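Local coordinates for beta-fructofuranosidase (Bifidobacterium adolescentis, PDB 6NOB), which probably hydrolyses terminal beta-D-fructofuranoside residues, such as the fructosyl unit of sucrose, at residues D261-D266 / W356-P361; S297-D302 / A364-Q369; G384-V389 / G410-T415. All coordinates share one frame; numbering follows the deposited sequence.

All three contacts lie in the five-bladed beta-propeller expected of a family 32 glycoside hydrolase, on the same side of the chain's centre. Contacts 1 and 2 share strand 357-365, and their segments alternate along the sequence. With centres about 16 Å apart they also touch, Pro361 packing against Phe299. Contact 3 follows both in sequence and belongs to the next sheet, in the hairpin of strands 385-396 and 405-415. Its centre is about 20 Å from that of contact 1 and about 18 Å from that of contact 2. Aromatic side chains thus hold loops to one blade, while in contact 3 backbone pairing and water join two strands of the next.

Contact 1. Residues D261-D266 / W356-P361; sequences DDFGYD and WRYEGP
A T-shaped aromatic pair, Phe263 against Tyr358, ties a linker loop of the beta-propeller to a long strand of one blade. Phe263 stands in the loop leading from strand 253-256 into strand 268-273, the first strand, in sequence, of the blade to which strand 357-365 also belongs. The two side chains approach from opposite directions, and Phe263 directs the edge of its ring at the face of Tyr358. The planes stand at 69°, with centroids 5.1 Å apart. Phe263 CZ leads, lying 3.5 Å from Tyr358 CZ, while Phe263 CE1 follows at 3.7 Å from the same atom. The touch therefore falls near the phenol end of the tyrosine ring rather than over its centre. Tyr358 reaches there because CG is anti to the backbone N (chi1 -180°), which sends the ring out toward the loop. Its other face lies against Gly360 N, 3.2 Å from the ring plane. Glycine suits that neighbouring position, since at its backbone angles a CB would be jammed against the preceding carbonyl oxygen. Thr342 touches both side chains, and Phe267 makes a second edge-to-face pair with Phe263. Were Tyr358 an alanine, the CE1-CZ edge of Phe263 would probably lose this ring face, leaving a gap between loop and strand. Flanking Tyr358 in sequence, Arg357 and Glu359 form a salt bridge along the strand. Arg357 grips one oxygen side-on, NE lying 2.9 Å and NH2 2.8 Å from Glu359 OE1, which also bonds to Ser345 OG.

Contact 2. Residues S297-D302 / A364-Q369; sequences SEFGAD and ADFGHQ
Phe299 offers a ring face and Phe366 supplies the edge that meets it, in a T-shaped pair with planes at 76° and centroids 5.1 Å apart. The side chains cross obliquely, and Phe366 CE1 sits 3.5 Å from Phe299 CG, off-centre toward the rim. Phe366 CZ comes alongside, 3.6 Å from Phe299 CD1, and also reaches the CB of Phe299. At the far end of the Phe299 ring its CZ rests 3.7 Å from Ala364 CB, a methyl small enough to let the large ring lie close to the strand. Phe299 belongs to the loop after strand 285-295 of the propeller blade, whereas Ala364 lies in strand 357-365 and Phe366 follows two residues on; Val338 of the intervening strand 337-347 packs on both phenylalanine side chains. Asp365 is turned elsewhere: its OD2 accepts from His368 ND1 at 3.0 Å, nearly in the imidazole plane, and is also hydrogen-bonded to Tyr408 OH, while Thr316 holds His368 NE2. Residues 364-369 thus divide their work by chemistry. Aromatic edge, aromatic face and methyl hold the loop through dispersion and weak ring electrostatics, leaving the directional bonds to the polar pair turned toward the neighbouring sheet.

Contact 3. Residues G384-V389 / G410-T415; sequences GVTVAV and GDLVNT
Thr386 OG1 is held by two partners, Gln381 NE2 and a water 2.6 Å away, at the point where a beta-hairpin of the propeller begins to open. That water accepts from Leu412 N at 2.8 Å, so it joins the two strands, 385-396 and 405-415, beside their direct pairing. Within residues 384-389 and 410-415 that pairing is one antiparallel hydrogen-bonded pair, Thr386 with Gly410; the hairpin continues through Ala388 and Tyr408. Gly410 N gives its hydrogen to Thr386 O at 2.9 Å, and Thr386 N returns the bond to Gly410 O at 3.0 Å, the first being the straighter of the two. Beyond this pair the short segments diverge, their directions standing 94° apart, and strand 410-415 stays with its other neighbour: Asp411 and Val413 share backbone bonds with Asp422 and Lys420 of strand 418-428. Gly410 is fully extended (phi 176°), a conformation glycine adopts readily, and it puts no side chain on the face that carries Thr386. Thr386 uses both branches there. Its OG1 stands beside the backbone N (chi1 -63°) and takes the polar partners, whereas CG2 is anti to that N and lies 3.9 Å from Leu412 CD1. The two side chains cross at about a right angle. A beta-branched threonine thus serves water and leucine at once, with Leu379 and Leu421 of the adjoining strands also packed on it. Val385 adds a smaller apolar cover, its CG1 3.6 Å from Gly410 O. Where the segments part, a second water bridges the two chain segments, donating to Gly384 O at 3.1 Å and to Asp411 OD1 at 2.8 Å.

Contact 1. Residues D261-D266 / W356-P361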
loop_
_atom_site.group_PDB
_atom_site.type_symbol
_atom_site.label_atom_id
_atom_site.label_comp_id
_atom_site.label_asym_id
_atom_site.label_seq_id
_atom_site.Cartn_x
_atom_site.Cartn_y
_atom_site.Cartn_z
ATOM N N ASP A 261 29.082 3.649 7.244
ATOM C CA ASP A 261 28.910 2.272 7.692
ATOM C C ASP A 261 28.017 2.143 8.919
ATOM O O ASP A 261 27.625 1.021 9.256
ATOM C CB ASP A 261 30.274 1.642 7.978
ATOM C CG ASP A 261 31.094 1.427 6.719
ATOM O OD1 ASP A 261 30.496 1.315 5.626
ATOM O OD2 ASP A 261 32.338 1.369 6.822
ATOM N N ASP A 262 27.684 3.244 9.593
ATOM C CA ASP A 262 26.794 3.176 10.744
ATOM C C ASP A 262 25.320 3.236 10.362
ATOM O O ASP A 262 24.465 2.967 11.215
ATOM C CB ASP A 262 27.122 4.298 11.737
ATOM C CG ASP A 262 28.299 3.955 12.633
ATOM O OD1 ASP A 262 28.648 2.758 12.740
ATOM O OD2 ASP A 262 28.879 4.884 13.232
ATOM N N PHE A 263 25.002 3.593 9.119
ATOM C CA PHE A 263 23.653 3.384 8.612
ATOM C C PHE A 263 23.303 1.907 8.718
ATOM O O PHE A 263 24.140 1.037 8.460
ATOM C CB PHE A 263 23.546 3.824 7.147
ATOM C CG PHE A 263 23.211 5.281 6.954
ATOM C CD1 PHE A 263 23.945 6.269 7.587
ATOM C CD2 PHE A 263 22.184 5.661 6.096
ATOM C CE1 PHE A 263 23.646 7.608 7.393
ATOM C CE2 PHE A 263 21.879 6.996 5.896
ATOM C CZ PHE A 263 22.614 7.972 6.543
ATOM N N GLY A 264 22.067 1.617 9.107
ATOM C CA GLY A 264 21.582 0.257 8.987
ATOM C C GLY A 264 21.576 -0.191 7.540
ATOM O O GLY A 264 21.391 0.608 6.620
ATOM N N TYR A 265 21.809 -1.489 7.332
ATOM C CA TYR A 265 21.704 -2.036 5.984
ATOM C C TYR A 265 20.314 -1.811 5.405
ATOM O O TYR A 265 20.172 -1.605 4.194
ATOM C CB TYR A 265 22.054 -3.523 5.992
ATOM C CG TYR A 265 23.518 -3.795 6.242
ATOM C CD1 TYR A 265 24.502 -3.100 5.549
ATOM C CD2 TYR A 265 23.919 -4.743 7.177
ATOM C CE1 TYR A 265 25.847 -3.344 5.779
ATOM C CE2 TYR A 265 25.255 -4.992 7.415
ATOM C CZ TYR A 265 26.215 -4.292 6.713
ATOM O OH TYR A 265 27.546 -4.542 6.946
ATOM N N ASP A 266 19.284 -1.844 6.249
ATOM C CA ASP A 266 17.952 -1.405 5.851
ATOM C C ASP A 266 17.972 0.102 5.618
ATOM O O ASP A 266 18.181 0.880 6.556
ATOM C CB ASP A 266 16.932 -1.769 6.928
ATOM C CG ASP A 266 16.896 -3.258 7.221
ATOM O OD1 ASP A 266 16.405 -4.016 6.360
ATOM O OD2 ASP A 266 17.356 -3.667 8.311
ATOM N N TRP A 356 22.889 14.170 -3.741
ATOM C CA TRP A 356 21.983 14.255 -2.604
ATOM C C TRP A 356 22.804 14.390 -1.329
ATOM O O TRP A 356 23.590 13.498 -0.993
ATOM C CB TRP A 356 21.057 13.039 -2.564
ATOM C CG TRP A 356 20.030 13.119 -3.649
ATOM C CD1 TRP A 356 20.163 12.690 -4.938
ATOM C CD2 TRP A 356 18.727 13.710 -3.556
ATOM N NE1 TRP A 356 19.017 12.959 -5.648
ATOM C CE2 TRP A 356 18.121 13.586 -4.823
ATOM C CE3 TRP A 356 18.011 14.320 -2.523
ATOM C CZ2 TRP A 356 16.832 14.048 -5.082
ATOM C CZ3 TRP A 356 16.732 14.781 -2.784
ATOM C CH2 TRP A 356 16.157 14.643 -4.052
ATOM N N ARG A 357 22.626 15.512 -0.640
ATOM C CA ARG A 357 23.412 15.860 0.536
ATOM C C ARG A 357 22.757 15.290 1.788
ATOM O O ARG A 357 21.563 15.500 2.019
ATOM C CB ARG A 357 23.531 17.380 0.638
ATOM C CG ARG A 357 24.428 17.893 1.743
ATOM C CD ARG A 357 24.493 19.413 1.691
ATOM N NE ARG A 357 23.220 20.026 2.062
ATOM C CZ ARG A 357 22.891 21.288 1.804
ATOM N NH1 ARG A 357 23.742 22.078 1.161
ATOM N NH2 ARG A 357 21.712 21.761 2.186
ATOM N N TYR A 358 23.537 14.570 2.592
ATOM C CA TYR A 358 23.010 14.010 3.830
ATOM C C TYR A 358 22.810 15.117 4.859
ATOM O O TYR A 358 23.736 15.875 5.160
ATOM C CB TYR A 358 23.950 12.934 4.375
ATOM C CG TYR A 358 23.470 12.292 5.660
ATOM C CD1 TYR A 358 22.122 12.033 5.867
ATOM C CD2 TYR A 358 24.367 11.943 6.665
ATOM C CE1 TYR A 358 21.677 11.451 7.038
ATOM C CE2 TYR A 358 23.930 11.358 7.842
ATOM C CZ TYR A 358 22.582 11.116 8.022
ATOM O OH TYR A 358 22.133 10.536 9.186
ATOM N N GLU A 359 21.596 15.208 5.399
ATOM C CA GLU A 359 21.233 16.266 6.332
ATOM C C GLU A 359 21.100 15.783 7.770
ATOM O O GLU A 359 20.739 16.579 8.644
ATOM C CB GLU A 359 19.920 16.925 5.891
ATOM C CG GLU A 359 19.947 17.515 4.488
ATOM C CD GLU A 359 20.382 18.969 4.475
ATOM O OE1 GLU A 359 20.667 19.500 3.382
ATOM O OE2 GLU A 359 20.441 19.584 5.561
ATOM N N GLY A 360 21.380 14.512 8.045
ATOM C CA GLY A 360 21.198 13.966 9.368
ATOM C C GLY A 360 19.810 13.383 9.544
ATOM O O GLY A 360 18.949 13.492 8.664
ATOM N N PRO A 361 19.568 12.737 10.686
ATOM C CA PRO A 361 18.225 12.203 10.966
ATOM C C PRO A 361 17.268 13.319 11.353
ATOM O O PRO A 361 17.451 13.986 12.374
ATOM C CB PRO A 361 18.468 11.236 12.131
ATOM C CG PRO A 361 19.674 11.789 12.821
ATOM C CD PRO A 361 20.542 12.369 11.728
#

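Contact 2. Residues S297-D302 / A364-Q369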
loop_
_atom_site.group_PDB
_atom_site.type_symbol
_atom_site.label_atom_id
_atom_site.label_comp_id
_atom_site.label_asym_id
_atom_site.label_seq_id
_atom_site.Cartn_x
_atom_site.Cartn_y
_atom_site.Cartn_z
ATOM N N SER A 297 24.338 5.763 19.994
ATOM C CA SER A 297 25.479 6.581 20.389
ATOM C C SER A 297 25.573 7.882 19.602
ATOM O O SER A 297 26.330 8.772 20.001
ATOM C CB SER A 297 26.774 5.781 20.233
ATOM O OG SER A 297 26.901 5.268 18.919
ATOM N N GLU A 298 24.831 8.015 18.504
ATOM C CA GLU A 298 24.737 9.280 17.786
ATOM C C GLU A 298 23.783 10.263 18.451
ATOM O O GLU A 298 23.564 11.354 17.912
ATOM C CB GLU A 298 24.293 9.036 16.338
ATOM C CG GLU A 298 25.310 8.291 15.486
ATOM C CD GLU A 298 24.995 8.362 14.001
ATOM O OE1 GLU A 298 25.722 7.732 13.203
ATOM O OE2 GLU A 298 24.021 9.050 13.630
ATOM N N PHE A 299 23.209 9.904 19.596
ATOM C CA PHE A 299 22.261 10.746 20.305
ATOM C C PHE A 299 22.667 10.833 21.770
ATOM O O PHE A 299 23.437 10.009 22.271
ATOM C CB PHE A 299 20.826 10.206 20.183
ATOM C CG PHE A 299 20.377 9.989 18.763
ATOM C CD1 PHE A 299 20.628 8.789 18.117
ATOM C CD2 PHE A 299 19.701 10.985 18.076
ATOM C CE1 PHE A 299 20.216 8.585 16.810
ATOM C CE2 PHE A 299 19.286 10.787 16.770
ATOM C CZ PHE A 299 19.546 9.584 16.137
ATOM N N GLY A 300 22.138 11.845 22.454
ATOM C CA GLY A 300 22.450 12.013 23.861
ATOM C C GLY A 300 21.998 10.823 24.683
ATOM O O GLY A 300 21.086 10.085 24.305
ATOM N N ALA A 301 22.662 10.630 25.827
ATOM C CA ALA A 301 22.333 9.508 26.700
ATOM C C ALA A 301 20.919 9.605 27.255
ATOM O O ALA A 301 20.344 8.583 27.643
ATOM C CB ALA A 301 23.340 9.425 27.847
ATOM N N ASP A 302 20.347 10.809 27.294
ATOM C CA ASP A 302 19.006 11.042 27.809
ATOM C C ASP A 302 17.951 11.054 26.709
ATOM O O ASP A 302 16.862 11.603 26.918
ATOM C CB ASP A 302 18.967 12.365 28.575
ATOM C CG ASP A 302 19.315 13.559 27.696
ATOM O OD1 ASP A 302 20.003 13.365 26.669
ATOM O OD2 ASP A 302 18.898 14.690 28.028
ATOM N N ALA A 364 14.073 10.540 14.986
ATOM C CA ALA A 364 14.403 9.240 15.552
ATOM C C ALA A 364 13.372 8.922 16.623
ATOM O O ALA A 364 13.051 9.782 17.450
ATOM C CB ALA A 364 15.819 9.220 16.140
ATOM N N ASP A 365 12.846 7.699 16.604
ATOM C CA ASP A 365 11.781 7.293 17.521
ATOM C C ASP A 365 12.414 6.538 18.685
ATOM O O ASP A 365 12.528 5.313 18.667
ATOM C CB ASP A 365 10.738 6.444 16.801
ATOM C CG ASP A 365 9.446 6.308 17.591
ATOM O OD1 ASP A 365 9.464 6.531 18.821
ATOM O OD2 ASP A 365 8.410 5.965 16.983
ATOM N N PHE A 366 12.822 7.281 19.716
ATOM C CA PHE A 366 13.376 6.645 20.904
ATOM C C PHE A 366 12.298 6.064 21.805
ATOM O O PHE A 366 12.587 5.150 22.585
ATOM C CB PHE A 366 14.240 7.633 21.690
ATOM C CG PHE A 366 15.689 7.586 21.310
ATOM C CD1 PHE A 366 16.159 8.319 20.231
ATOM C CD2 PHE A 366 16.580 6.790 22.014
ATOM C CE1 PHE A 366 17.493 8.270 19.870
ATOM C CE2 PHE A 366 17.913 6.735 21.660
ATOM C CZ PHE A 366 18.371 7.477 20.587
ATOM N N GLY A 367 11.063 6.564 21.714
ATOM C CA GLY A 367 9.969 5.921 22.416
ATOM C C GLY A 367 9.749 4.493 21.959
ATOM O O GLY A 367 9.295 3.650 22.737
ATOM N N HIS A 368 10.079 4.198 20.706
ATOM C CA HIS A 368 9.958 2.862 20.138
ATOM C C HIS A 368 11.306 2.372 19.625
ATOM O O HIS A 368 11.408 1.780 18.548
ATOM C CB HIS A 368 8.909 2.839 19.031
ATOM C CG HIS A 368 7.548 3.260 19.489
ATOM N ND1 HIS A 368 7.002 4.488 19.178
ATOM C CD2 HIS A 368 6.628 2.621 20.252
ATOM C CE1 HIS A 368 5.803 4.583 19.723
ATOM N NE2 HIS A 368 5.552 3.465 20.379
ATOM N N GLN A 369 12.362 2.604 20.407
ATOM C CA GLN A 369 13.707 2.258 19.966
ATOM C C GLN A 369 13.937 0.756 19.876
ATOM O O GLN A 369 14.912 0.337 19.241
ATOM C CB GLN A 369 14.739 2.890 20.898
ATOM C CG GLN A 369 14.897 2.197 22.226
ATOM C CD GLN A 369 16.183 2.592 22.918
ATOM O OE1 GLN A 369 16.173 3.345 23.893
ATOM N NE2 GLN A 369 17.303 2.092 22.408
#

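Contact 3. Residues G384-V389 / G410-T415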
loop_
_atom_site.group_PDB
_atom_site.type_symbol
_atom_site.label_atom_id
_atom_site.label_comp_id
_atom_site.label_asym_id
_atom_site.label_seq_id
_atom_site.Cartn_x
_atom_site.Cartn_y
_atom_site.Cartn_z
ATOM N N GLY A 384 -0.261 24.160 8.197
ATOM C CA GLY A 384 0.749 24.873 8.960
ATOM C C GLY A 384 1.567 24.046 9.929
ATOM O O GLY A 384 2.247 24.625 10.784
ATOM N N VAL A 385 1.536 22.719 9.826
ATOM C CA VAL A 385 2.249 21.838 10.745
ATOM C C VAL A 385 3.025 20.806 9.936
ATOM O O VAL A 385 2.508 20.259 8.955
ATOM C CB VAL A 385 1.281 21.146 11.731
ATOM C CG1 VAL A 385 1.988 20.037 12.500
ATOM C CG2 VAL A 385 0.679 22.163 12.690
ATOM N N THR A 386 4.272 20.553 10.338
ATOM C CA THR A 386 5.078 19.513 9.710
ATOM C C THR A 386 4.717 18.155 10.302
ATOM O O THR A 386 4.617 18.010 11.525
ATOM C CB THR A 386 6.569 19.790 9.903
ATOM O OG1 THR A 386 6.923 21.019 9.255
ATOM C CG2 THR A 386 7.403 18.657 9.313
ATOM N N VAL A 387 4.522 17.163 9.434
ATOM C CA VAL A 387 4.088 15.832 9.841
ATOM C C VAL A 387 5.051 14.800 9.272
ATOM O O VAL A 387 5.364 14.830 8.076
ATOM C CB VAL A 387 2.651 15.531 9.374
ATOM C CG1 VAL A 387 2.232 14.135 9.816
ATOM C CG2 VAL A 387 1.680 16.583 9.904
ATOM N N ALA A 388 5.514 13.888 10.124
ATOM C CA ALA A 388 6.268 12.717 9.698
ATOM C C ALA A 388 5.444 11.464 9.957
ATOM O O ALA A 388 4.775 11.352 10.991
ATOM C CB ALA A 388 7.614 12.618 10.422
ATOM N N VAL A 389 5.486 10.531 9.009
ATOM C CA VAL A 389 4.730 9.285 9.073
ATOM C C VAL A 389 5.674 8.137 8.739
ATOM O O VAL A 389 6.419 8.210 7.756
ATOM C CB VAL A 389 3.528 9.298 8.106
ATOM C CG1 VAL A 389 2.772 7.988 8.175
ATOM C CG2 VAL A 389 2.598 10.464 8.416
ATOM N N GLY A 410 4.624 18.399 14.425
ATOM C CA GLY A 410 5.364 19.410 15.155
ATOM C C GLY A 410 5.931 20.464 14.232
ATOM O O GLY A 410 5.430 20.679 13.127
ATOM N N ASP A 411 6.987 21.123 14.700
ATOM C CA ASP A 411 7.638 22.200 13.968
ATOM C C ASP A 411 9.014 21.747 13.502
ATOM O O ASP A 411 9.814 21.250 14.302
ATOM C CB ASP A 411 7.767 23.453 14.836
ATOM C CG ASP A 411 6.466 23.827 15.516
ATOM O OD1 ASP A 411 5.396 23.653 14.897
ATOM O OD2 ASP A 411 6.513 24.295 16.672
ATOM N N LEU A 412 9.280 21.914 12.209
ATOM C CA LEU A 412 10.617 21.714 11.659
ATOM C C LEU A 412 11.501 22.882 12.077
ATOM O O LEU A 412 11.270 24.020 11.659
ATOM C CB LEU A 412 10.538 21.610 10.141
ATOM C CG LEU A 412 11.396 20.571 9.425
ATOM C CD1 LEU A 412 11.206 19.198 10.042
ATOM C CD2 LEU A 412 11.036 20.556 7.953
ATOM N N VAL A 413 12.512 22.613 12.897
ATOM C CA VAL A 413 13.337 23.668 13.470
ATOM C C VAL A 413 14.764 23.548 12.952
ATOM O O VAL A 413 15.225 22.472 12.559
ATOM C CB VAL A 413 13.315 23.636 15.015
ATOM C CG1 VAL A 413 11.894 23.806 15.524
ATOM C CG2 VAL A 413 13.911 22.337 15.528
ATOM N N ASN A 414 15.463 24.679 12.964
ATOM C CA ASN A 414 16.850 24.760 12.531
ATOM C C ASN A 414 17.773 24.485 13.711
ATOM O O ASN A 414 17.632 25.100 14.771
ATOM C CB ASN A 414 17.140 26.143 11.947
ATOM C CG ASN A 414 18.006 26.084 10.711
ATOM O OD1 ASN A 414 18.245 25.012 10.155
ATOM N ND2 ASN A 414 18.486 27.243 10.272
ATOM N N THR A 415 18.707 23.554 13.529
ATOM C CA THR A 415 19.703 23.244 14.545
ATOM C C THR A 415 21.090 23.231 13.918
ATOM O O THR A 415 21.251 23.319 12.697
ATOM C CB THR A 415 19.433 21.893 15.231
ATOM O OG1 THR A 415 19.952 20.828 14.422
ATOM C CG2 THR A 415 17.942 21.681 15.472
HETATM O O HOH W 1 5.013 24.210 12.142
HETATM O O HOH W 2 7.365 23.214 10.607
#